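PDB 4GL3: putative glucoamylase from Bacteroides uniformis, which probably hydrolyses glycosidic bonds as a glucoamylase-like enzyme, though its substrate is not established. Local coordinates for residues 385-390 against 395-400. Residues are numbered along the deposited sequence; the frame is centred on the assembly and turned at random.
Sequences IVMIEN and LIWKLF
Asn390 lays its side-chain amide flat on the indole of Trp397, the two planes only 6° apart, and every atom from CB outward has a task. Asn390 CB sits 3.5 Å from the centroid of the Trp397 six-membered ring, almost on the ring normal, a CH-pi contact. Asn390 CG follows over the fused bond, 3.5 Å from Trp397 CD2. There the amide divides. Asn390 OD1 turns to the first turn of helix 395-401, whose early N-H groups lack acceptors within their own helix: it accepts a nearly straight bond from Trp397 N (3.2 Å, 169°) and a weak one from Ile396 N. ND2 lies over the pyrrole part of the indole, above NE1; both are donors, so no bond joins them. ND2 donates a hydrogen bond to Met257 O. Asparagine suits the place, being short, flat and able to accept and donate at once; Trp397 offers a broad face for the amide and an edge N-H for Tyr256 O.

A leucine in place of Trp397 would probably leave the amide without its flat support and Tyr256 O without its donor.

Apolar contacts flank this stack. Val386 CG1 meets Ile396 CG1 at 3.8 Å, two branched chains crossing at about a right angle, with Met62 of helix 54-69 touching both. Glu389 uses its aliphatic part, CG lying 3.8 Å from Leu395 CB, while its carboxylate, turned by the bend at chi2, makes a salt bridge to Arg70 and a hydrogen bond to Thr393. Helices 378-393 and 395-401 thus form a near-orthogonal alpha-alpha corner, their local axes 86° apart, in a family whose six-hairpin clan is consistent with an (alpha/alpha)6 toroid.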
loop_
_atom_site.group_PDB
_atom_site.type_symbol
_atom_site.label_atom_id
_atom_site.label_comp_id
_atom_site.label_asym_id
_atom_site.label_seq_id
_atom_site.Cartn_x
_atom_site.Cartn_y
_atom_site.Cartn_z
ATOM N N ILE A 385 8.256 -5.004 2.829
ATOM C CA ILE A 385 8.863 -4.770 4.153
ATOM C C ILE A 385 7.772 -4.854 5.210
ATOM O O ILE A 385 7.906 -5.538 6.227
ATOM C CB ILE A 385 9.538 -3.373 4.297
ATOM C CG1 ILE A 385 10.650 -3.167 3.301
ATOM C CG2 ILE A 385 10.136 -3.198 5.712
ATOM C CD1 ILE A 385 11.066 -1.711 3.136
ATOM N N VAL A 386 6.684 -4.121 4.984
ATOM C CA VAL A 386 5.685 -3.908 6.017
ATOM C C VAL A 386 4.809 -5.119 6.272
ATOM O O VAL A 386 4.469 -5.396 7.405
ATOM C CB VAL A 386 4.808 -2.639 5.700
ATOM C CG1 VAL A 386 3.647 -2.535 6.688
ATOM C CG2 VAL A 386 5.668 -1.388 5.757
HETATM N N MSE A 387 4.422 -5.852 5.231
HETATM C CA MSE A 387 3.527 -7.006 5.419
HETATM C C MSE A 387 4.301 -8.176 5.991
HETATM O O MSE A 387 3.756 -8.931 6.780
HETATM C CB MSE A 387 2.794 -7.395 4.113
HETATM C CG MSE A 387 1.850 -6.297 3.588
HETATM SE SE MSE A 387 0.392 -5.848 4.799
HETATM C CE MSE A 387 -0.954 -7.157 4.338
ATOM N N ILE A 388 5.592 -8.292 5.665
ATOM C CA ILE A 388 6.441 -9.261 6.342
ATOM C C ILE A 388 6.404 -8.923 7.817
ATOM O O ILE A 388 6.180 -9.807 8.653
ATOM C CB ILE A 388 7.901 -9.314 5.813
ATOM C CG1 ILE A 388 7.947 -9.997 4.427
ATOM C CG2 ILE A 388 8.843 -10.023 6.820
ATOM C CD1 ILE A 388 9.280 -9.818 3.694
ATOM N N GLU A 389 6.562 -7.651 8.169
ATOM C CA GLU A 389 6.564 -7.356 9.599
ATOM C C GLU A 389 5.197 -7.645 10.276
ATOM O O GLU A 389 5.158 -8.151 11.408
ATOM C CB GLU A 389 6.963 -5.895 9.888
ATOM C CG GLU A 389 7.240 -5.631 11.351
ATOM C CD GLU A 389 8.351 -6.525 11.881
ATOM O OE1 GLU A 389 9.330 -6.707 11.117
ATOM O OE2 GLU A 389 8.242 -7.020 13.033
ATOM N N ASN A 390 4.099 -7.259 9.626
ATOM C CA ASN A 390 2.789 -7.589 10.146
ATOM C C ASN A 390 2.622 -9.095 10.399
ATOM O O ASN A 390 2.103 -9.489 11.441
ATOM C CB ASN A 390 1.672 -7.077 9.240
ATOM C CG ASN A 390 1.393 -5.602 9.446
ATOM O OD1 ASN A 390 1.629 -5.088 10.550
ATOM N ND2 ASN A 390 0.881 -4.904 8.385
ATOM N N LEU A 395 3.226 -5.464 14.038
ATOM C CA LEU A 395 3.700 -4.141 14.423
ATOM C C LEU A 395 2.860 -2.987 13.880
ATOM O O LEU A 395 2.384 -2.156 14.677
ATOM C CB LEU A 395 5.154 -3.914 13.967
ATOM C CG LEU A 395 5.755 -2.553 14.350
ATOM C CD1 LEU A 395 5.903 -2.417 15.892
ATOM C CD2 LEU A 395 7.124 -2.359 13.686
ATOM N N ILE A 396 2.684 -2.897 12.555
ATOM C CA ILE A 396 2.056 -1.687 11.984
ATOM C C ILE A 396 0.539 -1.709 12.204
ATOM O O ILE A 396 -0.073 -0.685 12.505
ATOM C CB ILE A 396 2.429 -1.494 10.497
ATOM C CG1 ILE A 396 3.958 -1.396 10.330
ATOM C CG2 ILE A 396 1.728 -0.273 9.897
ATOM C CD1 ILE A 396 4.674 -0.406 11.225
ATOM N N TRP A 397 -0.051 -2.900 12.081
ATOM C CA TRP A 397 -1.436 -3.133 12.477
ATOM C C TRP A 397 -1.742 -2.678 13.895
ATOM O O TRP A 397 -2.695 -1.968 14.127
ATOM C CB TRP A 397 -1.766 -4.615 12.407
ATOM C CG TRP A 397 -1.939 -5.150 11.027
ATOM C CD1 TRP A 397 -2.319 -4.468 9.912
ATOM C CD2 TRP A 397 -1.801 -6.525 10.630
ATOM N NE1 TRP A 397 -2.373 -5.314 8.833
ATOM C CE2 TRP A 397 -2.093 -6.591 9.254
ATOM C CE3 TRP A 397 -1.424 -7.686 11.297
ATOM C CZ2 TRP A 397 -2.043 -7.796 8.530
ATOM C CZ3 TRP A 397 -1.390 -8.882 10.588
ATOM C CH2 TRP A 397 -1.695 -8.920 9.213
ATOM N N LYS A 398 -0.944 -3.063 14.862
ATOM C CA LYS A 398 -1.231 -2.627 16.238
ATOM C C LYS A 398 -1.184 -1.109 16.384
ATOM O O LYS A 398 -2.010 -0.537 17.075
ATOM C CB LYS A 398 -0.293 -3.269 17.257
ATOM C CG LYS A 398 -0.513 -4.765 17.437
ATOM C CD LYS A 398 0.450 -5.344 18.498
ATOM C CE LYS A 398 0.993 -6.712 18.113
ATOM N NZ LYS A 398 -0.030 -7.794 18.183
ATOM N N LEU A 399 -0.224 -0.460 15.743
ATOM C CA LEU A 399 -0.095 0.988 15.866
ATOM C C LEU A 399 -1.331 1.692 15.273
ATOM O O LEU A 399 -1.981 2.516 15.940
ATOM C CB LEU A 399 1.208 1.459 15.181
ATOM C CG LEU A 399 2.481 1.018 15.891
ATOM C CD1 LEU A 399 3.655 1.132 14.948
ATOM C CD2 LEU A 399 2.697 1.780 17.208
ATOM N N PHE A 400 -1.640 1.379 14.014
ATOM C CA PHE A 400 -2.715 2.048 13.295
ATOM C C PHE A 400 -4.066 1.798 13.982
ATOM O O PHE A 400 -4.830 2.730 14.185
ATOM C CB PHE A 400 -2.748 1.607 11.838
ATOM C CG PHE A 400 -3.814 2.279 11.020
ATOM C CD1 PHE A 400 -3.570 3.523 10.430
ATOM C CD2 PHE A 400 -5.041 1.663 10.790
ATOM C CE1 PHE A 400 -4.537 4.145 9.676
ATOM C CE2 PHE A 400 -6.008 2.296 10.013
ATOM C CZ PHE A 400 -5.761 3.538 9.480
#